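P450 cytochrome, putative (Rippkaea orientalis, PDB 6Y01) probably binds and carries the molybdenum cofactor (Moco) as a small Rossmann-fold carrier protein related to the SLOG family. Local coordinates at residues Y36-L41 / I113-G118; Q40-A43 / V48-T51; I42-W47 / K67-L72; S109-A114 / E167-I172; W157-S160 / N164-E167. All coordinates share one frame; numbering follows the deposited sequence.

Contact 1 of 5, residues Y36-L41 / I113-G118; sequences YQLGQL and IACGIG
Leu-38 of helix 29-44 meets Ile-113 and Cys-115 of strand 111-115 in the buried helix-to-sheet layer of a Rossmann fold. The contact is entirely apolar across the two segments. Leu-38 and Ile-113 reach for each other tip to tip, each using two methyl groups: Leu-38 CD2 lies 4.0 Å from Ile-113 CD1, and Leu-38 CD1 lies 3.9 Å from Ile-113 CG2. Ile-113 can offer both branches because CG1 sits beside the backbone N (chi1 -55°) while CG2 is anti to that N. Pro-162 and Cys-165 of helix 162-176 also pack on Leu-38. Hydrogen bonds serve each element separately: within the helix Tyr-36 O accepts the helical bond from Gln-40 N and a weak one from Gln-40 NE2; in the sheet Ile-113 and Cys-115 pair through their backbones with strand 17-21. Further along the strand the packing is looser, with Cys-115 SG standing 4.3 Å from Leu-38 CD1.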
loop_
_atom_site.group_PDB
_atom_site.type_symbol
_atom_site.label_atom_id
_atom_site.label_comp_id
_atom_site.label_asym_id
_atom_site.label_seq_id
_atom_site.Cartn_x
_atom_site.Cartn_y
_atom_site.Cartn_z
ATOM N N TYR D 36 -27.454 -7.849 -6.431
ATOM C CA TYR D 36 -27.983 -7.303 -7.699
ATOM C C TYR D 36 -29.018 -6.205 -7.425
ATOM O O TYR D 36 -28.986 -5.125 -8.050
ATOM C CB TYR D 36 -28.531 -8.459 -8.521
ATOM C CG TYR D 36 -29.014 -8.078 -9.893
ATOM C CD1 TYR D 36 -28.126 -7.738 -10.897
ATOM C CD2 TYR D 36 -30.354 -8.186 -10.191
ATOM C CE1 TYR D 36 -28.579 -7.401 -12.177
ATOM C CE2 TYR D 36 -30.790 -7.944 -11.491
ATOM C CZ TYR D 36 -29.904 -7.543 -12.464
ATOM O OH TYR D 36 -30.383 -7.245 -13.706
ATOM N N GLN D 37 -29.918 -6.459 -6.484
ATOM C CA GLN D 37 -30.938 -5.448 -6.113
ATOM C C GLN D 37 -30.275 -4.200 -5.536
ATOM O O GLN D 37 -30.672 -3.075 -5.897
ATOM C CB GLN D 37 -32.006 -6.002 -5.163
ATOM C CG GLN D 37 -32.857 -7.080 -5.809
ATOM C CD GLN D 37 -33.909 -7.601 -4.856
ATOM O OE1 GLN D 37 -33.869 -7.303 -3.657
ATOM N NE2 GLN D 37 -34.857 -8.385 -5.357
ATOM N N LEU D 38 -29.310 -4.379 -4.633
ATOM C CA LEU D 38 -28.574 -3.223 -4.074
ATOM C C LEU D 38 -27.940 -2.411 -5.172
ATOM O O LEU D 38 -28.007 -1.176 -5.099
ATOM C CB LEU D 38 -27.462 -3.686 -3.115
ATOM C CG LEU D 38 -27.870 -3.974 -1.703
ATOM C CD1 LEU D 38 -26.642 -4.530 -0.955
ATOM C CD2 LEU D 38 -28.376 -2.705 -1.029
ATOM N N GLY D 39 -27.276 -3.067 -6.117
ATOM C CA GLY D 39 -26.615 -2.301 -7.180
ATOM C C GLY D 39 -27.611 -1.422 -7.927
ATOM O O GLY D 39 -27.353 -0.258 -8.181
ATOM N N GLN D 40 -28.744 -2.015 -8.295
ATOM C CA GLN D 40 -29.816 -1.270 -8.987
ATOM C C GLN D 40 -30.275 -0.099 -8.115
ATOM O O GLN D 40 -30.375 1.022 -8.589
ATOM C CB GLN D 40 -31.022 -2.174 -9.291
ATOM C CG GLN D 40 -30.729 -3.220 -10.320
ATOM C CD GLN D 40 -31.904 -4.131 -10.553
ATOM O OE1 GLN D 40 -32.801 -3.765 -11.310
ATOM N NE2 GLN D 40 -31.848 -5.320 -9.942
ATOM N N LEU D 41 -30.547 -0.347 -6.824
ATOM C CA LEU D 41 -31.118 0.706 -5.954
ATOM C C LEU D 41 -30.106 1.836 -5.713
ATOM O O LEU D 41 -30.490 3.003 -5.648
ATOM C CB LEU D 41 -31.591 0.115 -4.623
ATOM C CG LEU D 41 -32.717 -0.897 -4.700
ATOM C CD1 LEU D 41 -32.942 -1.518 -3.345
ATOM C CD2 LEU D 41 -34.007 -0.270 -5.225
ATOM N N ILE D 113 -21.511 -1.513 2.822
ATOM C CA ILE D 113 -22.483 -2.590 3.029
ATOM C C ILE D 113 -21.781 -3.921 2.841
ATOM O O ILE D 113 -21.118 -4.141 1.798
ATOM C CB ILE D 113 -23.654 -2.502 2.029
ATOM C CG1 ILE D 113 -24.347 -1.138 2.069
ATOM C CG2 ILE D 113 -24.603 -3.648 2.266
ATOM C CD1 ILE D 113 -25.398 -0.943 0.992
ATOM N N ALA D 114 -21.938 -4.788 3.833
ATOM C CA ALA D 114 -21.461 -6.162 3.741
ATOM C C ALA D 114 -22.675 -7.011 3.405
ATOM O O ALA D 114 -23.561 -7.200 4.245
ATOM C CB ALA D 114 -20.798 -6.627 5.033
ATOM N N CYS D 115 -22.660 -7.522 2.182
ATOM C CA CYS D 115 -23.751 -8.327 1.646
ATOM C C CYS D 115 -23.281 -9.767 1.638
ATOM O O CYS D 115 -22.565 -10.184 0.729
ATOM C CB CYS D 115 -24.113 -7.780 0.262
ATOM S SG CYS D 115 -25.436 -8.622 -0.572
ATOM N N GLY D 116 -23.671 -10.509 2.666
ATOM C CA GLY D 116 -23.131 -11.832 2.965
ATOM C C GLY D 116 -21.869 -11.725 3.811
ATOM O O GLY D 116 -21.439 -10.643 4.207
ATOM N N ILE D 117 -21.244 -12.846 4.057
ATOM C CA ILE D 117 -20.059 -12.910 4.958
ATOM C C ILE D 117 -19.085 -13.925 4.404
ATOM O O ILE D 117 -19.446 -14.878 3.724
ATOM C CB ILE D 117 -20.513 -13.237 6.386
ATOM C CG1 ILE D 117 -19.394 -12.941 7.382
ATOM C CG2 ILE D 117 -20.977 -14.671 6.435
ATOM C CD1 ILE D 117 -19.155 -11.439 7.548
ATOM N N GLY D 118 -17.838 -13.705 4.672
ATOM C CA GLY D 118 -16.705 -14.522 4.257
ATOM C C GLY D 118 -15.462 -13.858 4.885
ATOM O O GLY D 118 -15.574 -12.794 5.516
#

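Contact 2 of 5, residues Q40-A43 / V48-T51; sequences QLIA and VLLT
Ile-42 near the C-terminal end of helix 29-44 packs on Val-48 and Leu-49 at the start of strand 48-51, inside the beta-alpha-beta unit formed by strand 17-21, helix 29-44 and strand 48-51. The tight part rests on this one isoleucine, which uses both of its branches. Its long arm, with CG1 beside the backbone N (chi1 -71°), brings CD1 to 4.0 Å from Leu-49 CD1, and the two side chains cross at about a right angle. Its short branch lies over the strand backbone, Ile-42 CG2 being 4.0 Å from Val-48 O. With the CA atoms of Ile-42 and Leu-49 6.8 Å apart, the helix end lies close to the sheet. The looser side starts at Val-48, which contributes its carbonyl oxygen but turns its side chain away from the helix, where it packs on Ile-91 of the second subunit. Gln-40 and Leu-41, both partly exposed, make no contact with the strand. Ile-42 is enclosed further by Ile-18 and Val-20 of strand 17-21 and by Ile-166 of helix 162-176. Leu-49 also packs on Ser-63 and Ala-66 of helix 58-68, and the backbone of strand 48-51 pairs with strand 17-21 and with Leu-72 and Ile-74.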
loop_
_atom_site.group_PDB
_atom_site.type_symbol
_atom_site.label_atom_id
_atom_site.label_comp_id
_atom_site.label_asym_id
_atom_site.label_seq_id
_atom_site.Cartn_x
_atom_site.Cartn_y
_atom_site.Cartn_z
ATOM N N GLN D 40 -28.744 -2.015 -8.295
ATOM C CA GLN D 40 -29.816 -1.270 -8.987
ATOM C C GLN D 40 -30.275 -0.099 -8.115
ATOM O O GLN D 40 -30.375 1.022 -8.589
ATOM C CB GLN D 40 -31.022 -2.174 -9.291
ATOM C CG GLN D 40 -30.729 -3.220 -10.320
ATOM C CD GLN D 40 -31.904 -4.131 -10.553
ATOM O OE1 GLN D 40 -32.801 -3.765 -11.310
ATOM N NE2 GLN D 40 -31.848 -5.320 -9.942
ATOM N N LEU D 41 -30.547 -0.347 -6.824
ATOM C CA LEU D 41 -31.118 0.706 -5.954
ATOM C C LEU D 41 -30.106 1.836 -5.713
ATOM O O LEU D 41 -30.490 3.003 -5.648
ATOM C CB LEU D 41 -31.591 0.115 -4.623
ATOM C CG LEU D 41 -32.717 -0.897 -4.700
ATOM C CD1 LEU D 41 -32.942 -1.518 -3.345
ATOM C CD2 LEU D 41 -34.007 -0.270 -5.225
ATOM N N ILE D 42 -28.828 1.494 -5.564
ATOM C CA ILE D 42 -27.781 2.528 -5.396
ATOM C C ILE D 42 -27.754 3.419 -6.651
ATOM O O ILE D 42 -27.756 4.641 -6.575
ATOM C CB ILE D 42 -26.429 1.828 -5.116
ATOM C CG1 ILE D 42 -26.461 1.211 -3.710
ATOM C CG2 ILE D 42 -25.257 2.768 -5.317
ATOM C CD1 ILE D 42 -25.349 0.210 -3.500
ATOM N N ALA D 43 -27.736 2.791 -7.823
ATOM C CA ALA D 43 -27.697 3.542 -9.086
ATOM C C ALA D 43 -28.970 4.383 -9.241
ATOM O O ALA D 43 -28.856 5.516 -9.723
ATOM C CB ALA D 43 -27.525 2.579 -10.221
ATOM N N VAL D 48 -22.854 6.433 -6.474
ATOM C CA VAL D 48 -21.786 5.679 -7.125
ATOM C C VAL D 48 -21.606 4.366 -6.373
ATOM O O VAL D 48 -21.587 4.387 -5.096
ATOM C CB VAL D 48 -20.518 6.513 -7.165
ATOM C CG1 VAL D 48 -19.368 5.726 -7.749
ATOM C CG2 VAL D 48 -20.762 7.791 -7.947
ATOM N N LEU D 49 -21.408 3.273 -7.081
ATOM C CA LEU D 49 -21.122 1.970 -6.474
ATOM C C LEU D 49 -19.641 1.728 -6.533
ATOM O O LEU D 49 -19.023 1.877 -7.568
ATOM C CB LEU D 49 -21.818 0.855 -7.245
ATOM C CG LEU D 49 -21.455 -0.555 -6.777
ATOM C CD1 LEU D 49 -22.041 -0.837 -5.441
ATOM C CD2 LEU D 49 -21.953 -1.574 -7.766
ATOM N N LEU D 50 -19.084 1.352 -5.365
ATOM C CA LEU D 50 -17.670 0.926 -5.267
ATOM C C LEU D 50 -17.618 -0.514 -4.824
ATOM O O LEU D 50 -18.319 -0.898 -3.886
ATOM C CB LEU D 50 -16.887 1.848 -4.317
ATOM C CG LEU D 50 -15.403 1.515 -4.210
ATOM C CD1 LEU D 50 -14.630 2.718 -3.711
ATOM C CD2 LEU D 50 -15.172 0.447 -3.116
ATOM N N THR D 51 -16.817 -1.312 -5.498
ATOM C CA THR D 51 -16.532 -2.694 -5.056
ATOM C C THR D 51 -15.050 -2.977 -5.219
ATOM O O THR D 51 -14.302 -2.172 -5.787
ATOM C CB THR D 51 -17.317 -3.713 -5.907
ATOM O OG1 THR D 51 -16.668 -3.919 -7.175
ATOM C CG2 THR D 51 -18.808 -3.429 -6.064
#

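Contact 3 of 5, residues I42-W47 / K67-L72; sequences IALEGW and KKAEGL
Trp-47, whose carbonyl is tied through water to Leu-72, has Glu-45 CB on one face of its indole, 3.4 Å above the plane and over the ring centre; the ring also packs on Ile-166 and Ile-169 of helix 162-176. The two segments hold the C-terminal ends of helices 29-44 and 58-68, each finished by a Schellman motif in which Gly-46 and Glu-70, respectively, take positive phi. The direct contact is small and close. Ala-43 CB sits 3.6 Å from Gly-71 CA and 3.7 Å from Ala-69 CB, an approach possible because Gly-71 has no side chain; a CB there would clash with Ala-43 CB. At the solvent side Leu-44 lays CD2 against Ala-69 CB at 3.9 Å. Two waters bridge Trp-47 O to the backbone of Leu-72. Both donate to Trp-47 O; one also donates to Leu-72 O at 2.9 Å, while the other accepts from Leu-72 N at 3.0 Å. Lys-67 NZ makes a salt bridge with Asp-90 and, within its own segment, donates to Gly-71 O at 2.8 Å, tilted 28° from the carbonyl plane.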
loop_
_atom_site.group_PDB
_atom_site.type_symbol
_atom_site.label_atom_id
_atom_site.label_comp_id
_atom_site.label_asym_id
_atom_site.label_seq_id
_atom_site.Cartn_x
_atom_site.Cartn_y
_atom_site.Cartn_z
ATOM N N ILE D 42 -28.828 1.494 -5.564
ATOM C CA ILE D 42 -27.781 2.528 -5.396
ATOM C C ILE D 42 -27.754 3.419 -6.651
ATOM O O ILE D 42 -27.756 4.641 -6.575
ATOM C CB ILE D 42 -26.429 1.828 -5.116
ATOM C CG1 ILE D 42 -26.461 1.211 -3.710
ATOM C CG2 ILE D 42 -25.257 2.768 -5.317
ATOM C CD1 ILE D 42 -25.349 0.210 -3.500
ATOM N N ALA D 43 -27.736 2.791 -7.823
ATOM C CA ALA D 43 -27.697 3.542 -9.086
ATOM C C ALA D 43 -28.970 4.383 -9.241
ATOM O O ALA D 43 -28.856 5.516 -9.723
ATOM C CB ALA D 43 -27.525 2.579 -10.221
ATOM N N LEU D 44 -30.111 3.863 -8.804
ATOM C CA LEU D 44 -31.375 4.622 -9.035
ATOM C C LEU D 44 -31.409 5.873 -8.145
ATOM O O LEU D 44 -32.113 6.826 -8.470
ATOM C CB LEU D 44 -32.585 3.734 -8.767
ATOM C CG LEU D 44 -32.822 2.674 -9.845
ATOM C CD1 LEU D 44 -33.834 1.652 -9.364
ATOM C CD2 LEU D 44 -33.265 3.300 -11.179
ATOM N N GLU D 45 -30.639 5.897 -7.067
ATOM C CA GLU D 45 -30.521 7.097 -6.211
ATOM C C GLU D 45 -29.543 8.120 -6.815
ATOM O O GLU D 45 -29.395 9.230 -6.239
ATOM C CB GLU D 45 -30.035 6.701 -4.810
ATOM C CG GLU D 45 -31.018 5.877 -4.035
ATOM C CD GLU D 45 -32.321 6.595 -3.726
ATOM O OE1 GLU D 45 -32.332 7.867 -3.653
ATOM O OE2 GLU D 45 -33.346 5.892 -3.590
ATOM N N GLY D 46 -28.827 7.759 -7.870
ATOM C CA GLY D 46 -27.763 8.615 -8.417
ATOM C C GLY D 46 -26.468 8.503 -7.648
ATOM O O GLY D 46 -25.614 9.372 -7.774
ATOM N N TRP D 47 -26.330 7.447 -6.866
ATOM C CA TRP D 47 -25.106 7.190 -6.071
ATOM C C TRP D 47 -24.116 6.391 -6.892
ATOM O O TRP D 47 -24.489 5.716 -7.848
ATOM C CB TRP D 47 -25.477 6.482 -4.785
ATOM C CG TRP D 47 -26.408 7.247 -3.905
ATOM C CD1 TRP D 47 -26.720 8.571 -3.949
ATOM C CD2 TRP D 47 -27.179 6.700 -2.837
ATOM N NE1 TRP D 47 -27.615 8.889 -2.956
ATOM C CE2 TRP D 47 -27.912 7.753 -2.265
ATOM C CE3 TRP D 47 -27.323 5.408 -2.318
ATOM C CZ2 TRP D 47 -28.808 7.562 -1.225
ATOM C CZ3 TRP D 47 -28.231 5.224 -1.305
ATOM C CH2 TRP D 47 -28.941 6.291 -0.746
ATOM N N LYS D 67 -25.200 -1.225 -13.289
ATOM C CA LYS D 67 -25.172 -0.921 -14.732
ATOM C C LYS D 67 -26.545 -1.045 -15.378
ATOM O O LYS D 67 -26.890 -0.261 -16.289
ATOM C CB LYS D 67 -24.170 -1.811 -15.456
ATOM C CG LYS D 67 -22.716 -1.519 -15.129
ATOM C CD LYS D 67 -22.392 -0.039 -15.097
ATOM C CE LYS D 67 -22.622 0.683 -16.397
ATOM N NZ LYS D 67 -22.345 2.142 -16.229
ATOM N N LYS D 68 -27.358 -1.976 -14.887
ATOM C CA LYS D 68 -28.723 -2.159 -15.418
ATOM C C LYS D 68 -29.494 -0.861 -15.215
ATOM O O LYS D 68 -30.314 -0.500 -16.058
ATOM C CB LYS D 68 -29.446 -3.308 -14.716
ATOM C CG LYS D 68 -30.854 -3.562 -15.215
ATOM C CD LYS D 68 -31.637 -4.526 -14.348
ATOM N N ALA D 69 -29.211 -0.139 -14.122
ATOM C CA ALA D 69 -29.872 1.134 -13.788
ATOM C C ALA D 69 -29.027 2.349 -14.182
ATOM O O ALA D 69 -29.312 3.458 -13.713
ATOM C CB ALA D 69 -30.241 1.142 -12.328
ATOM N N GLU D 70 -28.048 2.143 -15.054
ATOM C CA GLU D 70 -27.231 3.197 -15.690
ATOM C C GLU D 70 -26.411 3.976 -14.648
ATOM O O GLU D 70 -26.090 5.133 -14.870
ATOM C CB GLU D 70 -28.109 4.075 -16.567
ATOM C CG GLU D 70 -28.828 3.283 -17.654
ATOM C CD GLU D 70 -29.625 4.094 -18.621
ATOM O OE1 GLU D 70 -30.221 5.131 -18.237
ATOM O OE2 GLU D 70 -29.641 3.637 -19.742
ATOM N N GLY D 71 -26.016 3.337 -13.547
ATOM C CA GLY D 71 -25.163 3.965 -12.557
ATOM C C GLY D 71 -23.698 3.797 -12.896
ATOM O O GLY D 71 -23.312 2.929 -13.679
ATOM N N LEU D 72 -22.867 4.628 -12.251
ATOM C CA LEU D 72 -21.403 4.543 -12.363
ATOM C C LEU D 72 -20.864 3.533 -11.353
ATOM O O LEU D 72 -21.317 3.510 -10.187
ATOM C CB LEU D 72 -20.813 5.899 -12.066
ATOM C CG LEU D 72 -19.300 6.020 -12.190
ATOM C CD1 LEU D 72 -18.821 5.828 -13.614
ATOM C CD2 LEU D 72 -18.857 7.368 -11.647
HETATM O O HOH W 1 -24.092 3.255 -9.389
HETATM O O HOH W 2 -24.196 6.670 -10.506
#

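Contact 4 of 5, residues S109-A114 / E167-I172; sequences SDVVIA and ELIKSI
The alpha/beta layer of the Rossmann fold packs strand 111-115 against helix 162-176, joining Val-111 and Ile-113 to Ile-169 and Ile-172. The axes of strand 111-114 and helix 167-172 approach to 10.2 Å and run nearly antiparallel, at 159°. Val-111 spreads its methyls between two helix residues: CG1, anti to the backbone N (chi1 -179°), lies 4.0 Å from Ile-169 CG1, while CG2 lies 4.0 Å from Ile-172 CG2. Both isoleucines meet the valine obliquely. Two residues on, the CD1 tip of Ile-113 reaches the CD1 of Ile-169 at 4.0 Å, at about a right angle. Ile-18 and Ile-136 of the two adjoining strands also pack on Ile-169. On the helix, Leu-168 O takes two donors, the Ile-172 amide and Ser-171 OG at 2.7 Å, so the serine hydroxyl is satisfied locally. With methyl and methylene groups alone meeting and no hydrogen bond between the segments, helix and strand are held here by hydrophobic burial and fit of shape.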
loop_
_atom_site.group_PDB
_atom_site.type_symbol
_atom_site.label_atom_id
_atom_site.label_comp_id
_atom_site.label_asym_id
_atom_site.label_seq_id
_atom_site.Cartn_x
_atom_site.Cartn_y
_atom_site.Cartn_z
ATOM N N SER D 109 -15.341 4.907 0.785
ATOM C CA SER D 109 -16.795 4.707 0.834
ATOM C C SER D 109 -17.419 5.656 1.849
ATOM O O SER D 109 -16.850 5.860 2.947
ATOM C CB SER D 109 -17.130 3.296 1.194
ATOM O OG SER D 109 -16.696 2.352 0.231
ATOM N N ASP D 110 -18.552 6.248 1.532
ATOM C CA ASP D 110 -19.343 6.997 2.522
ATOM C C ASP D 110 -20.056 6.038 3.468
ATOM O O ASP D 110 -20.212 6.347 4.657
ATOM C CB ASP D 110 -20.315 7.932 1.807
ATOM C CG ASP D 110 -19.575 9.002 1.053
ATOM O OD1 ASP D 110 -18.669 9.666 1.669
ATOM O OD2 ASP D 110 -19.841 9.165 -0.099
ATOM N N VAL D 111 -20.524 4.913 2.955
ATOM C CA VAL D 111 -21.146 3.822 3.738
ATOM C C VAL D 111 -20.643 2.533 3.130
ATOM O O VAL D 111 -20.526 2.441 1.879
ATOM C CB VAL D 111 -22.677 3.878 3.703
ATOM C CG1 VAL D 111 -23.241 2.745 4.537
ATOM C CG2 VAL D 111 -23.212 5.232 4.132
ATOM N N VAL D 112 -20.381 1.538 3.950
ATOM C CA VAL D 112 -19.936 0.205 3.516
ATOM C C VAL D 112 -21.080 -0.750 3.832
ATOM O O VAL D 112 -21.598 -0.749 4.964
ATOM C CB VAL D 112 -18.649 -0.224 4.278
ATOM C CG1 VAL D 112 -18.302 -1.660 3.974
ATOM C CG2 VAL D 112 -17.481 0.684 3.943
ATOM N N ILE D 113 -21.511 -1.513 2.822
ATOM C CA ILE D 113 -22.483 -2.590 3.029
ATOM C C ILE D 113 -21.781 -3.921 2.841
ATOM O O ILE D 113 -21.118 -4.141 1.798
ATOM C CB ILE D 113 -23.654 -2.502 2.029
ATOM C CG1 ILE D 113 -24.347 -1.138 2.069
ATOM C CG2 ILE D 113 -24.603 -3.648 2.266
ATOM C CD1 ILE D 113 -25.398 -0.943 0.992
ATOM N N ALA D 114 -21.938 -4.788 3.833
ATOM C CA ALA D 114 -21.461 -6.162 3.741
ATOM C C ALA D 114 -22.675 -7.011 3.405
ATOM O O ALA D 114 -23.561 -7.200 4.245
ATOM C CB ALA D 114 -20.798 -6.627 5.033
ATOM N N GLU D 167 -32.653 2.999 2.911
ATOM C CA GLU D 167 -33.265 3.836 3.967
ATOM C C GLU D 167 -32.197 4.231 4.999
ATOM O O GLU D 167 -32.107 5.423 5.374
ATOM C CB GLU D 167 -34.395 3.104 4.687
ATOM N N LEU D 168 -31.368 3.260 5.402
ATOM C CA LEU D 168 -30.335 3.520 6.423
ATOM C C LEU D 168 -29.316 4.503 5.865
ATOM O O LEU D 168 -28.935 5.427 6.567
ATOM C CB LEU D 168 -29.681 2.215 6.870
ATOM C CG LEU D 168 -30.554 1.300 7.720
ATOM C CD1 LEU D 168 -29.899 -0.064 7.861
ATOM C CD2 LEU D 168 -30.778 1.909 9.100
ATOM N N ILE D 169 -28.875 4.298 4.631
ATOM C CA ILE D 169 -27.909 5.237 4.016
ATOM C C ILE D 169 -28.465 6.653 4.037
ATOM O O ILE D 169 -27.734 7.571 4.369
ATOM C CB ILE D 169 -27.529 4.798 2.597
ATOM C CG1 ILE D 169 -26.743 3.478 2.655
ATOM C CG2 ILE D 169 -26.779 5.909 1.868
ATOM C CD1 ILE D 169 -26.649 2.806 1.297
ATOM N N LYS D 170 -29.716 6.837 3.620
ATOM C CA LYS D 170 -30.301 8.185 3.607
ATOM C C LYS D 170 -30.244 8.810 4.999
ATOM O O LYS D 170 -29.932 9.987 5.105
ATOM C CB LYS D 170 -31.722 8.126 3.052
ATOM C CG LYS D 170 -31.747 7.863 1.563
ATOM C CD LYS D 170 -33.103 7.701 1.020
ATOM C CE LYS D 170 -33.027 7.491 -0.479
ATOM N NZ LYS D 170 -34.298 6.921 -0.990
ATOM N N SER D 171 -30.534 8.037 6.052
ATOM C CA SER D 171 -30.488 8.583 7.432
ATOM C C SER D 171 -29.043 8.918 7.816
ATOM O O SER D 171 -28.824 9.946 8.511
ATOM C CB SER D 171 -31.160 7.677 8.406
ATOM O OG SER D 171 -30.424 6.491 8.538
ATOM N N ILE D 172 -28.085 8.106 7.383
ATOM C CA ILE D 172 -26.652 8.290 7.731
ATOM C C ILE D 172 -26.105 9.533 7.038
ATOM O O ILE D 172 -25.459 10.373 7.700
ATOM C CB ILE D 172 -25.840 7.035 7.370
ATOM C CG1 ILE D 172 -26.224 5.881 8.310
ATOM C CG2 ILE D 172 -24.337 7.322 7.402
ATOM C CD1 ILE D 172 -25.835 4.528 7.821
#

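Contact 5 of 5, residues W157-S160 / N164-E167; sequences WIAS and NCIE
Asn-164, in the first turn of helix 162-176, takes hold of Ser-160 in the loop that follows strand 157-158. The main bond is from Ser-160 N to Asn-164 OD1, 3.0 Å long with an N-H...O angle of 158°; the donor lies in the carbonyl plane, on a lone pair. A weak second bond comes from Ser-160 OG at 3.2 Å to the same Asn-164 OD1, so one carbonyl oxygen serves both the amide and the hydroxyl. With CG anti to its own N (chi1 -176°), Asn-164 extends its amide back to the loop; its backbone N is satisfied by Ser-161 OG. A leucine in place of Asn-164 would probably leave the Ser-160 amide without this acceptor and set the loop freer to move. Next to these bonds Ala-159 CB packs 3.5 Å from Cys-165 SG. Ala-159 also bonds through its backbone to Leu-137 of strand 135-138, while Cys-165 packs on Ile-136 of the same strand, placing the turn between the sheet edge and the helix layer.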
loop_
_atom_site.group_PDB
_atom_site.type_symbol
_atom_site.label_atom_id
_atom_site.label_comp_id
_atom_site.label_asym_id
_atom_site.label_seq_id
_atom_site.Cartn_x
_atom_site.Cartn_y
_atom_site.Cartn_z
ATOM N N TRP D 157 -24.798 -1.134 11.776
ATOM C CA TRP D 157 -26.249 -1.263 11.479
ATOM C C TRP D 157 -26.535 -2.626 10.860
ATOM O O TRP D 157 -25.723 -3.117 10.090
ATOM C CB TRP D 157 -26.696 -0.177 10.506
ATOM C CG TRP D 157 -26.956 1.137 11.167
ATOM C CD1 TRP D 157 -28.121 1.582 11.735
ATOM C CD2 TRP D 157 -26.043 2.224 11.223
ATOM N NE1 TRP D 157 -27.969 2.865 12.185
ATOM C CE2 TRP D 157 -26.697 3.282 11.886
ATOM C CE3 TRP D 157 -24.731 2.384 10.796
ATOM C CZ2 TRP D 157 -26.067 4.493 12.135
ATOM C CZ3 TRP D 157 -24.099 3.580 11.058
ATOM C CH2 TRP D 157 -24.765 4.625 11.693
ATOM N N ILE D 158 -27.672 -3.196 11.191
ATOM C CA ILE D 158 -28.144 -4.484 10.648
ATOM C C ILE D 158 -29.365 -4.204 9.771
ATOM O O ILE D 158 -30.364 -3.720 10.275
ATOM C CB ILE D 158 -28.510 -5.480 11.756
ATOM C CG1 ILE D 158 -27.399 -5.578 12.801
ATOM C CG2 ILE D 158 -28.849 -6.829 11.136
ATOM C CD1 ILE D 158 -26.118 -6.088 12.295
ATOM N N ALA D 159 -29.264 -4.507 8.485
ATOM C CA ALA D 159 -30.373 -4.271 7.550
ATOM C C ALA D 159 -31.194 -5.533 7.367
ATOM O O ALA D 159 -30.665 -6.642 7.431
ATOM C CB ALA D 159 -29.883 -3.784 6.204
ATOM N N SER D 160 -32.462 -5.336 7.030
ATOM C CA SER D 160 -33.421 -6.437 6.798
ATOM C C SER D 160 -33.566 -6.750 5.304
ATOM O O SER D 160 -34.096 -7.812 4.983
ATOM C CB SER D 160 -34.775 -6.092 7.407
ATOM O OG SER D 160 -35.233 -4.815 6.942
ATOM N N ASN D 164 -34.050 -1.583 2.826
ATOM C CA ASN D 164 -33.723 -1.077 4.179
ATOM C C ASN D 164 -32.302 -0.504 4.177
ATOM O O ASN D 164 -32.074 0.511 4.830
ATOM C CB ASN D 164 -33.914 -2.188 5.207
ATOM C CG ASN D 164 -33.697 -1.740 6.634
ATOM O OD1 ASN D 164 -33.076 -2.461 7.414
ATOM N ND2 ASN D 164 -34.263 -0.607 7.008
ATOM N N CYS D 165 -31.366 -1.116 3.451
ATOM C CA CYS D 165 -30.014 -0.530 3.314
ATOM C C CYS D 165 -30.105 0.901 2.775
ATOM O O CYS D 165 -29.396 1.777 3.302
ATOM C CB CYS D 165 -29.118 -1.320 2.377
ATOM S SG CYS D 165 -28.691 -2.965 2.970
ATOM N N ILE D 166 -30.918 1.120 1.749
ATOM C CA ILE D 166 -31.028 2.463 1.146
ATOM C C ILE D 166 -31.615 3.425 2.181
ATOM O O ILE D 166 -31.107 4.553 2.291
ATOM C CB ILE D 166 -31.877 2.429 -0.144
ATOM C CG1 ILE D 166 -31.299 1.444 -1.154
ATOM C CG2 ILE D 166 -32.021 3.818 -0.717
ATOM C CD1 ILE D 166 -29.900 1.746 -1.647
ATOM N N GLU D 167 -32.653 2.999 2.911
ATOM C CA GLU D 167 -33.265 3.836 3.967
ATOM C C GLU D 167 -32.197 4.231 4.999
ATOM O O GLU D 167 -32.107 5.423 5.374
ATOM C CB GLU D 167 -34.395 3.104 4.687
#

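In the fold
Helix 29-44 supplies the first segment of three contacts. Contact 2 closes the shortest of their loops, returning at once to strand 48-51; contact 3 closes at 67-72, where helix 58-68 ends, beside the same strand. Contact 1 makes the longest of the three, reaching strand 111-115 and enclosing the loop of contact 3. Contact 4 starts on that strand, where contact 1 ends, and closes at helix 162-176. Contact 5, a short loop within the span of contact 4, ends on the same helix and ties it to strand 157-158. The C-terminal part of helix 29-44 and helix 162-176 are also tied: a salt bridge from Glu-45 to Lys-170 links contacts 3 and 4, and Leu-41 packs on Ile-166 between contacts 1 and 5.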